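Local coordinates for chitin deacetylase 1 (Bombyx mori, PDB 5ZNT), which removes the N-acetyl groups of N-acetylglucosamine residues in chitin by zinc-dependent hydrolysis, giving chitosan and acetate, at residues F44-N49 and F77-Y82; A99-T104 and R146-R151; A232-C237 and L267-A272. All coordinates share one frame; numbering follows the deposited sequence.

All three contacts lie in the deacetylase part of this longer secreted protein and follow one another along the chain without nesting or crossing. Interaction 1 closes the loop from strand 38-45 through helix 53-59 to strand 75-78. Interaction 2 joins the end of strand 97-100 to the loop after strand 144-145, spanning helices 109-113 and 117-134. Interaction 3 brings strand 265-270 back to residues 232-237, closing a loop that holds helix 243-258. Strand 38-45 lies between 75-78 and 265-270 in the parallel sheet, and 97-100 pairs with 75-78. The C-terminal ends of 38-45, 97-100 and 265-270 lie near the zinc, which D46 of interaction 1 and H101 of interaction 2 bind, with H270 of interaction 3 close by.

Interaction 1 of 3, residues F44-N49 and F77-Y82; sequences FDDAIN and FVSHKY. With ZN (zinc ion), chain C.
F77 and D45 are bridged on parallel strands 75-78 and 38-45, which with helix 53-59 form a beta-alpha-beta unit of the CE4 deacetylase domain. F77 N donates to F44 O over 2.8 Å, but the return bond from D46 N to F77 O is weak, bent to 129°. F77 CB lies 3.4 Å from D45 OD1, the carboxylate and phenyl planes nearly perpendicular. That oxygen forms a salt bridge with R146, and D45 OD2 accepts from a zinc-bound water. V78 follows, its CG2 meeting I48 CD1 at 3.9 Å, the side chains crossing at about a right angle. S79 OG, between its backbone N and carbonyl carbon (chi1 58°), abuts D46 CA at 3.3 Å, and D46 OD1 binds zinc at 2.1 Å beside H101 and H105. K81 O packs against A47 CB at 3.6 Å. At Y82 the backbone O takes an amide donor from N49; a leucine in place of N49 would probably leave Y82 O without this donor and N51 N without the OD1 it now bonds. The N49 ND2 to Y82 O bond measures 3.0 Å and 163°, with the acceptor in the amide plane of N49 and the donor above the Y82 carbonyl plane.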
loop_
_atom_site.group_PDB
_atom_site.type_symbol
_atom_site.label_atom_id
_atom_site.label_comp_id
_atom_site.label_asym_id
_atom_site.label_seq_id
_atom_site.Cartn_x
_atom_site.Cartn_y
_atom_site.Cartn_z
ATOM N N PHE A 44 -4.192 -1.414 -3.974
ATOM C CA PHE A 44 -4.943 -2.623 -4.287
ATOM C C PHE A 44 -4.256 -3.826 -3.656
ATOM O O PHE A 44 -3.039 -3.997 -3.808
ATOM C CB PHE A 44 -5.048 -2.820 -5.805
ATOM C CG PHE A 44 -5.756 -1.702 -6.491
ATOM C CD1 PHE A 44 -7.143 -1.624 -6.455
ATOM C CD2 PHE A 44 -5.035 -0.704 -7.139
ATOM C CE1 PHE A 44 -7.800 -0.561 -7.073
ATOM C CE2 PHE A 44 -5.692 0.345 -7.763
ATOM C CZ PHE A 44 -7.070 0.405 -7.735
ATOM N N ASP A 45 -5.032 -4.659 -2.994
ATOM C CA ASP A 45 -4.445 -5.835 -2.414
ATOM C C ASP A 45 -4.692 -7.011 -3.325
ATOM O O ASP A 45 -5.508 -6.973 -4.268
ATOM C CB ASP A 45 -4.912 -6.028 -0.980
ATOM C CG ASP A 45 -4.385 -4.968 -0.040
ATOM O OD1 ASP A 45 -3.707 -4.034 -0.516
ATOM O OD2 ASP A 45 -4.667 -5.072 1.177
ATOM N N ASP A 46 -3.953 -8.049 -2.983
ATOM C CA ASP A 46 -4.106 -9.412 -3.428
ATOM C C ASP A 46 -3.837 -9.519 -4.919
ATOM O O ASP A 46 -3.409 -8.612 -5.479
ATOM C CB ASP A 46 -5.540 -10.009 -3.258
ATOM C CG ASP A 46 -6.152 -9.885 -1.846
ATOM O OD1 ASP A 46 -5.425 -9.577 -0.931
ATOM O OD2 ASP A 46 -7.388 -10.135 -1.766
ATOM N N ALA A 47 -4.040 -10.677 -5.491
ATOM C CA ALA A 47 -3.486 -11.068 -6.775
ATOM C C ALA A 47 -3.692 -10.096 -7.928
ATOM O O ALA A 47 -4.633 -9.418 -7.964
ATOM C CB ALA A 47 -3.929 -12.470 -7.154
ATOM N N ILE A 48 -2.765 -10.085 -8.855
ATOM C CA ILE A 48 -2.927 -9.333 -10.056
ATOM C C ILE A 48 -3.038 -10.405 -11.141
ATOM O O ILE A 48 -2.141 -11.131 -11.340
ATOM C CB ILE A 48 -1.755 -8.407 -10.365
ATOM C CG1 ILE A 48 -1.643 -7.333 -9.316
ATOM C CG2 ILE A 48 -1.921 -7.846 -11.743
ATOM C CD1 ILE A 48 -0.583 -6.353 -9.591
ATOM N N ASN A 49 -4.144 -10.466 -11.843
ATOM C CA ASN A 49 -4.325 -11.492 -12.876
ATOM C C ASN A 49 -5.496 -11.074 -13.749
ATOM O O ASN A 49 -5.991 -9.944 -13.649
ATOM C CB ASN A 49 -4.517 -12.894 -12.257
ATOM C CG ASN A 49 -5.708 -12.974 -11.310
ATOM O OD1 ASN A 49 -6.687 -12.264 -11.465
ATOM N ND2 ASN A 49 -5.635 -13.883 -10.342
ATOM N N PHE A 77 -0.294 -4.203 -3.289
ATOM C CA PHE A 77 0.188 -5.156 -2.289
ATOM C C PHE A 77 -0.168 -6.547 -2.800
ATOM O O PHE A 77 -1.317 -6.983 -2.710
ATOM C CB PHE A 77 -0.420 -4.863 -0.917
ATOM C CG PHE A 77 0.116 -3.598 -0.296
ATOM C CD1 PHE A 77 1.340 -3.598 0.361
ATOM C CD2 PHE A 77 -0.588 -2.410 -0.408
ATOM C CE1 PHE A 77 1.846 -2.420 0.909
ATOM C CE2 PHE A 77 -0.088 -1.242 0.146
ATOM C CZ PHE A 77 1.121 -1.248 0.792
ATOM N N VAL A 78 0.824 -7.245 -3.336
ATOM C CA VAL A 78 0.589 -8.415 -4.182
ATOM C C VAL A 78 0.774 -9.663 -3.350
ATOM O O VAL A 78 1.796 -9.812 -2.672
ATOM C CB VAL A 78 1.541 -8.411 -5.394
ATOM C CG1 VAL A 78 1.306 -9.671 -6.264
ATOM C CG2 VAL A 78 1.304 -7.123 -6.232
ATOM N N SER A 79 -0.211 -10.564 -3.401
ATOM C CA SER A 79 -0.087 -11.901 -2.839
ATOM C C SER A 79 0.186 -12.892 -3.972
ATOM O O SER A 79 -0.173 -12.644 -5.122
ATOM C CB SER A 79 -1.368 -12.298 -2.074
ATOM O OG SER A 79 -2.513 -12.235 -2.937
ATOM N N HIS A 80 0.796 -14.039 -3.628
ATOM C CA HIS A 80 1.381 -14.921 -4.646
ATOM C C HIS A 80 0.330 -15.710 -5.418
ATOM O O HIS A 80 0.373 -15.766 -6.649
ATOM C CB HIS A 80 2.381 -15.874 -3.981
ATOM C CG HIS A 80 2.948 -16.929 -4.895
ATOM N ND1 HIS A 80 3.449 -16.649 -6.154
ATOM C CD2 HIS A 80 3.111 -18.261 -4.713
ATOM C CE1 HIS A 80 3.903 -17.767 -6.703
ATOM N NE2 HIS A 80 3.712 -18.760 -5.848
ATOM N N LYS A 81 -0.605 -16.378 -4.724
ATOM C CA LYS A 81 -1.361 -17.422 -5.406
ATOM C C LYS A 81 -2.226 -16.821 -6.501
ATOM O O LYS A 81 -2.955 -15.846 -6.277
ATOM C CB LYS A 81 -2.228 -18.223 -4.413
ATOM C CG LYS A 81 -2.561 -19.643 -4.895
ATOM C CD LYS A 81 -3.486 -20.365 -3.858
ATOM C CE LYS A 81 -3.659 -21.829 -4.196
ATOM N NZ LYS A 81 -4.428 -22.578 -3.121
ATOM N N TYR A 82 -2.127 -17.404 -7.702
ATOM C CA TYR A 82 -2.839 -17.008 -8.912
ATOM C C TYR A 82 -2.338 -15.710 -9.527
ATOM O O TYR A 82 -2.971 -15.190 -10.447
ATOM C CB TYR A 82 -4.351 -16.884 -8.682
ATOM C CG TYR A 82 -4.952 -18.077 -7.959
ATOM C CD1 TYR A 82 -4.866 -19.369 -8.504
ATOM C CD2 TYR A 82 -5.618 -17.912 -6.743
ATOM C CE1 TYR A 82 -5.442 -20.474 -7.831
ATOM C CE2 TYR A 82 -6.181 -18.993 -6.072
ATOM C CZ TYR A 82 -6.101 -20.268 -6.618
ATOM O OH TYR A 82 -6.664 -21.334 -5.927
HETATM ZN ZN ZN C . -5.468 -9.533 1.201
HETATM O O HOH W 1 -6.160 -7.399 1.691
HETATM O O HOH W 2 -7.567 -9.962 1.017
HETATM O O HOH W 3 -5.853 -9.030 3.416
#

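Interaction 2 of 3, residues A99-T104 and R146-R151; sequences AVHSIT and RAPYLR. With ZN (zinc ion), chain C.
The imidazole of H101 is gripped at both nitrogens: NE2 binds zinc at 2.1 Å, and ND1 donates to a main-chain acceptor, R146 O, over 2.7 Å. The second bond is nearly straight (162°) and runs close to the ring plane, yet the donor stands well above the carbonyl plane of R146. Two anchors at separate ring atoms fix the rotation of the imidazole, and the acceptor on ND1 would probably raise the electron density on NE2, the atom that binds zinc. CG of H101 is anti to the backbone N (chi1 -168°), which carries the ring across to residues 146-148. There P148 CG sits over one face, and H101 CE1 approaches P148 CA to 3.6 Å. One residue on, S102 OG packs against P148 CG at 3.4 Å while donating to H101 O, in that carbonyl's plane and on a lone pair.

The backbone joins the segments through R146 N, which donates to V100 O over 3.0 Å. Beyond P148 the chain turns back: L150 N donates to A147 O, with P148 and Y149 at the corners of a type II-like beta turn. Y149 N, displayed by this turn, donates to a zinc-bound water over 2.8 Å, so residues 146-151 reach the metal's water shell as well as its histidine ligand.

D46 and H105 complete the protein's share of this experimentally established zinc site. R146 sends its guanidinium away from this contact, to S170 O and T43. Around the contact, F77 of strand 75-78 touches A99, H101 and R146; W112 of helix 109-113 packs on S102 and P148, and helix 117-134 brings M124 to V100, E123 to S102 and W120 to A147.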
loop_
_atom_site.group_PDB
_atom_site.type_symbol
_atom_site.label_atom_id
_atom_site.label_comp_id
_atom_site.label_asym_id
_atom_site.label_seq_id
_atom_site.Cartn_x
_atom_site.Cartn_y
_atom_site.Cartn_z
ATOM N N ALA A 99 4.416 -3.951 -3.962
ATOM C CA ALA A 99 4.757 -4.266 -2.575
ATOM C C ALA A 99 4.265 -5.678 -2.276
ATOM O O ALA A 99 3.580 -6.291 -3.100
ATOM C CB ALA A 99 4.121 -3.251 -1.594
ATOM N N VAL A 100 4.606 -6.228 -1.096
ATOM C CA VAL A 100 4.299 -7.637 -0.825
ATOM C C VAL A 100 3.141 -7.751 0.149
ATOM O O VAL A 100 2.987 -6.944 1.080
ATOM C CB VAL A 100 5.513 -8.440 -0.320
ATOM C CG1 VAL A 100 6.695 -8.315 -1.299
ATOM C CG2 VAL A 100 5.918 -8.052 1.101
ATOM N N HIS A 101 2.340 -8.793 -0.061
ATOM C CA HIS A 101 1.147 -9.112 0.704
ATOM C C HIS A 101 1.147 -10.604 1.057
ATOM O O HIS A 101 0.085 -11.217 1.191
ATOM C CB HIS A 101 -0.094 -8.720 -0.100
ATOM C CG HIS A 101 -1.384 -8.720 0.669
ATOM N ND1 HIS A 101 -1.513 -8.173 1.927
ATOM C CD2 HIS A 101 -2.625 -9.153 0.319
ATOM C CE1 HIS A 101 -2.770 -8.285 2.328
ATOM N NE2 HIS A 101 -3.465 -8.883 1.373
ATOM N N SER A 102 2.346 -11.201 1.149
ATOM C CA SER A 102 2.652 -12.575 1.572
ATOM C C SER A 102 2.536 -13.619 0.451
ATOM O O SER A 102 1.928 -13.380 -0.597
ATOM C CB SER A 102 1.794 -13.027 2.764
ATOM O OG SER A 102 0.577 -13.581 2.322
ATOM N N ILE A 103 3.138 -14.785 0.680
ATOM C CA ILE A 103 3.024 -15.909 -0.253
ATOM C C ILE A 103 1.679 -16.608 -0.095
ATOM O O ILE A 103 0.942 -16.803 -1.069
ATOM C CB ILE A 103 4.186 -16.895 -0.028
ATOM C CG1 ILE A 103 5.503 -16.270 -0.509
ATOM C CG2 ILE A 103 3.866 -18.265 -0.724
ATOM C CD1 ILE A 103 6.750 -17.149 -0.240
ATOM N N THR A 104 1.326 -16.983 1.131
ATOM C CA THR A 104 0.173 -17.853 1.333
ATOM C C THR A 104 -1.143 -17.112 1.535
ATOM O O THR A 104 -2.199 -17.708 1.295
ATOM C CB THR A 104 0.364 -18.771 2.555
ATOM O OG1 THR A 104 0.257 -17.994 3.753
ATOM C CG2 THR A 104 1.729 -19.478 2.526
ATOM N N ARG A 146 2.293 -5.307 3.494
ATOM C CA ARG A 146 0.993 -5.247 4.156
ATOM C C ARG A 146 0.570 -6.668 4.489
ATOM O O ARG A 146 0.525 -7.526 3.599
ATOM C CB ARG A 146 -0.067 -4.572 3.284
ATOM C CG ARG A 146 -1.480 -4.585 3.903
ATOM C CD ARG A 146 -2.426 -3.678 3.089
ATOM N NE ARG A 146 -2.171 -2.246 3.292
ATOM C CZ ARG A 146 -2.688 -1.270 2.547
ATOM N NH1 ARG A 146 -3.495 -1.557 1.523
ATOM N NH2 ARG A 146 -2.405 0.000 2.835
ATOM N N ALA A 147 0.243 -6.911 5.760
ATOM C CA ALA A 147 -0.115 -8.261 6.210
ATOM C C ALA A 147 -1.546 -8.613 5.818
ATOM O O ALA A 147 -2.433 -7.754 5.857
ATOM C CB ALA A 147 0.043 -8.396 7.730
ATOM N N PRO A 148 -1.783 -9.871 5.417
ATOM C CA PRO A 148 -3.149 -10.353 5.214
ATOM C C PRO A 148 -4.038 -10.069 6.418
ATOM O O PRO A 148 -3.601 -10.146 7.577
ATOM C CB PRO A 148 -2.961 -11.862 5.001
ATOM C CG PRO A 148 -1.600 -11.960 4.354
ATOM C CD PRO A 148 -0.773 -10.889 5.074
ATOM N N TYR A 149 -5.285 -9.714 6.118
ATOM C CA TYR A 149 -6.334 -9.363 7.082
ATOM C C TYR A 149 -5.891 -8.250 8.045
ATOM O O TYR A 149 -6.474 -8.091 9.126
ATOM C CB TYR A 149 -6.829 -10.636 7.816
ATOM C CG TYR A 149 -7.077 -11.746 6.804
ATOM C CD1 TYR A 149 -8.253 -11.788 6.052
ATOM C CD2 TYR A 149 -6.087 -12.687 6.519
ATOM C CE1 TYR A 149 -8.455 -12.780 5.079
ATOM C CE2 TYR A 149 -6.273 -13.671 5.532
ATOM C CZ TYR A 149 -7.453 -13.700 4.827
ATOM O OH TYR A 149 -7.638 -14.668 3.870
ATOM N N LEU A 150 -4.879 -7.463 7.644
ATOM C CA LEU A 150 -4.309 -6.384 8.450
ATOM C C LEU A 150 -3.943 -6.874 9.854
ATOM O O LEU A 150 -4.131 -6.172 10.853
ATOM C CB LEU A 150 -5.262 -5.181 8.517
ATOM C CG LEU A 150 -5.701 -4.602 7.151
ATOM C CD1 LEU A 150 -6.586 -3.366 7.337
ATOM C CD2 LEU A 150 -4.470 -4.202 6.339
ATOM N N ARG A 151 -3.396 -8.092 9.934
ATOM C CA ARG A 151 -2.962 -8.641 11.217
ATOM C C ARG A 151 -1.530 -8.203 11.481
ATOM O O ARG A 151 -0.589 -8.706 10.855
ATOM C CB ARG A 151 -3.071 -10.163 11.232
ATOM C CG ARG A 151 -4.458 -10.722 10.973
ATOM C CD ARG A 151 -5.518 -10.078 11.859
ATOM N NE ARG A 151 -5.268 -10.300 13.284
ATOM C CZ ARG A 151 -6.020 -9.778 14.248
ATOM N NH1 ARG A 151 -7.056 -9.005 13.933
ATOM N NH2 ARG A 151 -5.729 -10.010 15.525
HETATM ZN ZN ZN C . -5.468 -9.533 1.201
HETATM O O HOH W 3 -5.853 -9.030 3.416
HETATM O O HOH W 1 -6.160 -7.399 1.691
HETATM O O HOH W 2 -7.567 -9.962 1.017
#

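Interaction 3 of 3, residues A232-C237 and L267-A272; sequences AMVDSC and LYFHAA
V234 packs tightly on Y268 and F269 of strand 265-270. Its backbone N donates to Y268 O over 3.0 Å with an N-H...O angle of 168°, the donor in the carbonyl plane, while its CG2 makes a CH-pi contact 4.3 Å from the F269 ring centroid, over one face but offset toward the rim. M233 folds in beside it: bends at chi2 and chi3 (-61° and -59°) bring SD to 3.7 Å from Y268 CB and CE to 3.5 Å from H270 CE1. A buried water within this packed part bridges A232 O and Y268 N. This dense part belongs to the parallel sheet of the CE4 fold, met here by a 3-10 turn at residues 234-236. H270 sits at the N-cap position of helix 271-276, the nearest atom of its side chain about 4 Å from the zinc. Its ND1 donates to D235 OD1 over 2.6 Å, a His-carboxylate bond lying in the ring plane but meeting the oxygen from above the carboxylate plane. By contrast with the buried core, D235 and H270 are both partly exposed, and they share a second water, which donates to D235 OD1 at 2.9 Å and accepts from H270 N.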
loop_
_atom_site.group_PDB
_atom_site.type_symbol
_atom_site.label_atom_id
_atom_site.label_comp_id
_atom_site.label_asym_id
_atom_site.label_seq_id
_atom_site.Cartn_x
_atom_site.Cartn_y
_atom_site.Cartn_z
ATOM N N ALA A 232 -10.987 1.164 7.487
ATOM C CA ALA A 232 -9.713 1.380 6.806
ATOM C C ALA A 232 -9.778 0.891 5.359
ATOM O O ALA A 232 -9.571 1.673 4.426
ATOM C CB ALA A 232 -8.574 0.707 7.586
ATOM N N MET A 233 -10.080 -0.385 5.151
ATOM C CA MET A 233 -10.321 -0.875 3.799
ATOM C C MET A 233 -11.660 -0.353 3.313
ATOM O O MET A 233 -12.667 -0.433 4.029
ATOM C CB MET A 233 -10.304 -2.403 3.758
ATOM C CG MET A 233 -9.029 -3.041 4.308
ATOM S SD MET A 233 -7.549 -2.545 3.383
ATOM C CE MET A 233 -7.997 -3.119 1.736
ATOM N N VAL A 234 -11.682 0.169 2.086
ATOM C CA VAL A 234 -12.918 0.751 1.573
ATOM C C VAL A 234 -14.046 -0.274 1.594
ATOM O O VAL A 234 -15.179 0.042 1.972
ATOM C CB VAL A 234 -12.701 1.332 0.165
ATOM C CG1 VAL A 234 -14.007 1.870 -0.387
ATOM C CG2 VAL A 234 -11.657 2.436 0.224
ATOM N N ASP A 235 -13.757 -1.524 1.227
ATOM C CA ASP A 235 -14.839 -2.505 1.192
ATOM C C ASP A 235 -15.309 -2.929 2.581
ATOM O O ASP A 235 -16.323 -3.628 2.685
ATOM C CB ASP A 235 -14.401 -3.739 0.409
ATOM C CG ASP A 235 -13.042 -4.205 0.819
ATOM O OD1 ASP A 235 -12.055 -3.692 0.221
ATOM O OD2 ASP A 235 -12.964 -5.012 1.784
ATOM N N SER A 236 -14.597 -2.557 3.642
ATOM C CA SER A 236 -15.115 -2.790 4.978
ATOM C C SER A 236 -16.089 -1.701 5.436
ATOM O O SER A 236 -16.628 -1.809 6.544
ATOM C CB SER A 236 -13.959 -2.924 5.969
ATOM O OG SER A 236 -13.355 -1.669 6.256
ATOM N N CYS A 237 -16.338 -0.663 4.623
ATOM C CA CYS A 237 -17.326 0.373 4.957
ATOM C C CYS A 237 -18.700 -0.109 4.501
ATOM O O CYS A 237 -19.224 0.285 3.457
ATOM C CB CYS A 237 -16.968 1.714 4.320
ATOM S SG CYS A 237 -15.219 2.209 4.467
ATOM N N LEU A 267 -6.695 5.360 0.178
ATOM C CA LEU A 267 -7.876 4.725 -0.389
ATOM C C LEU A 267 -7.505 3.283 -0.752
ATOM O O LEU A 267 -6.906 3.015 -1.804
ATOM C CB LEU A 267 -8.399 5.506 -1.590
ATOM C CG LEU A 267 -8.679 6.992 -1.284
ATOM C CD1 LEU A 267 -9.143 7.691 -2.586
ATOM C CD2 LEU A 267 -9.748 7.110 -0.181
ATOM N N TYR A 268 -7.856 2.355 0.123
ATOM C CA TYR A 268 -7.313 0.997 0.079
ATOM C C TYR A 268 -8.380 0.056 -0.460
ATOM O O TYR A 268 -9.375 -0.205 0.215
ATOM C CB TYR A 268 -6.851 0.565 1.466
ATOM C CG TYR A 268 -5.981 1.579 2.177
ATOM C CD1 TYR A 268 -4.817 2.055 1.588
ATOM C CD2 TYR A 268 -6.316 2.047 3.439
ATOM C CE1 TYR A 268 -3.982 2.941 2.249
ATOM C CE2 TYR A 268 -5.505 2.960 4.099
ATOM C CZ TYR A 268 -4.343 3.401 3.501
ATOM O OH TYR A 268 -3.529 4.296 4.166
ATOM N N PHE A 269 -8.174 -0.450 -1.679
ATOM C CA PHE A 269 -9.190 -1.222 -2.389
ATOM C C PHE A 269 -8.827 -2.692 -2.547
ATOM O O PHE A 269 -7.655 -3.090 -2.512
ATOM C CB PHE A 269 -9.432 -0.672 -3.800
ATOM C CG PHE A 269 -10.051 0.697 -3.831
ATOM C CD1 PHE A 269 -11.421 0.858 -3.724
ATOM C CD2 PHE A 269 -9.258 1.820 -3.996
ATOM C CE1 PHE A 269 -11.996 2.136 -3.778
ATOM C CE2 PHE A 269 -9.813 3.100 -4.035
ATOM C CZ PHE A 269 -11.176 3.262 -3.918
ATOM N N HIS A 270 -9.870 -3.488 -2.780
ATOM C CA HIS A 270 -9.774 -4.752 -3.504
ATOM C C HIS A 270 -10.402 -4.540 -4.865
ATOM O O HIS A 270 -11.518 -4.021 -4.953
ATOM C CB HIS A 270 -10.500 -5.887 -2.787
ATOM C CG HIS A 270 -9.912 -6.212 -1.457
ATOM N ND1 HIS A 270 -10.310 -5.579 -0.301
ATOM C CD2 HIS A 270 -8.943 -7.090 -1.098
ATOM C CE1 HIS A 270 -9.623 -6.066 0.720
ATOM N NE2 HIS A 270 -8.793 -6.986 0.264
ATOM N N ALA A 271 -9.682 -4.941 -5.915
ATOM C CA ALA A 271 -10.188 -4.774 -7.272
ATOM C C ALA A 271 -11.584 -5.357 -7.420
ATOM O O ALA A 271 -12.451 -4.756 -8.066
ATOM C CB ALA A 271 -9.243 -5.441 -8.267
ATOM N N ALA A 272 -11.825 -6.530 -6.828
ATOM C CA ALA A 272 -13.106 -7.198 -7.041
ATOM C C ALA A 272 -14.277 -6.331 -6.565
ATOM O O ALA A 272 -15.362 -6.353 -7.158
ATOM C CB ALA A 272 -13.102 -8.553 -6.326
HETATM O O HOH W 4 -9.215 3.379 2.506
HETATM O O HOH W 5 -12.408 -2.104 -2.152
#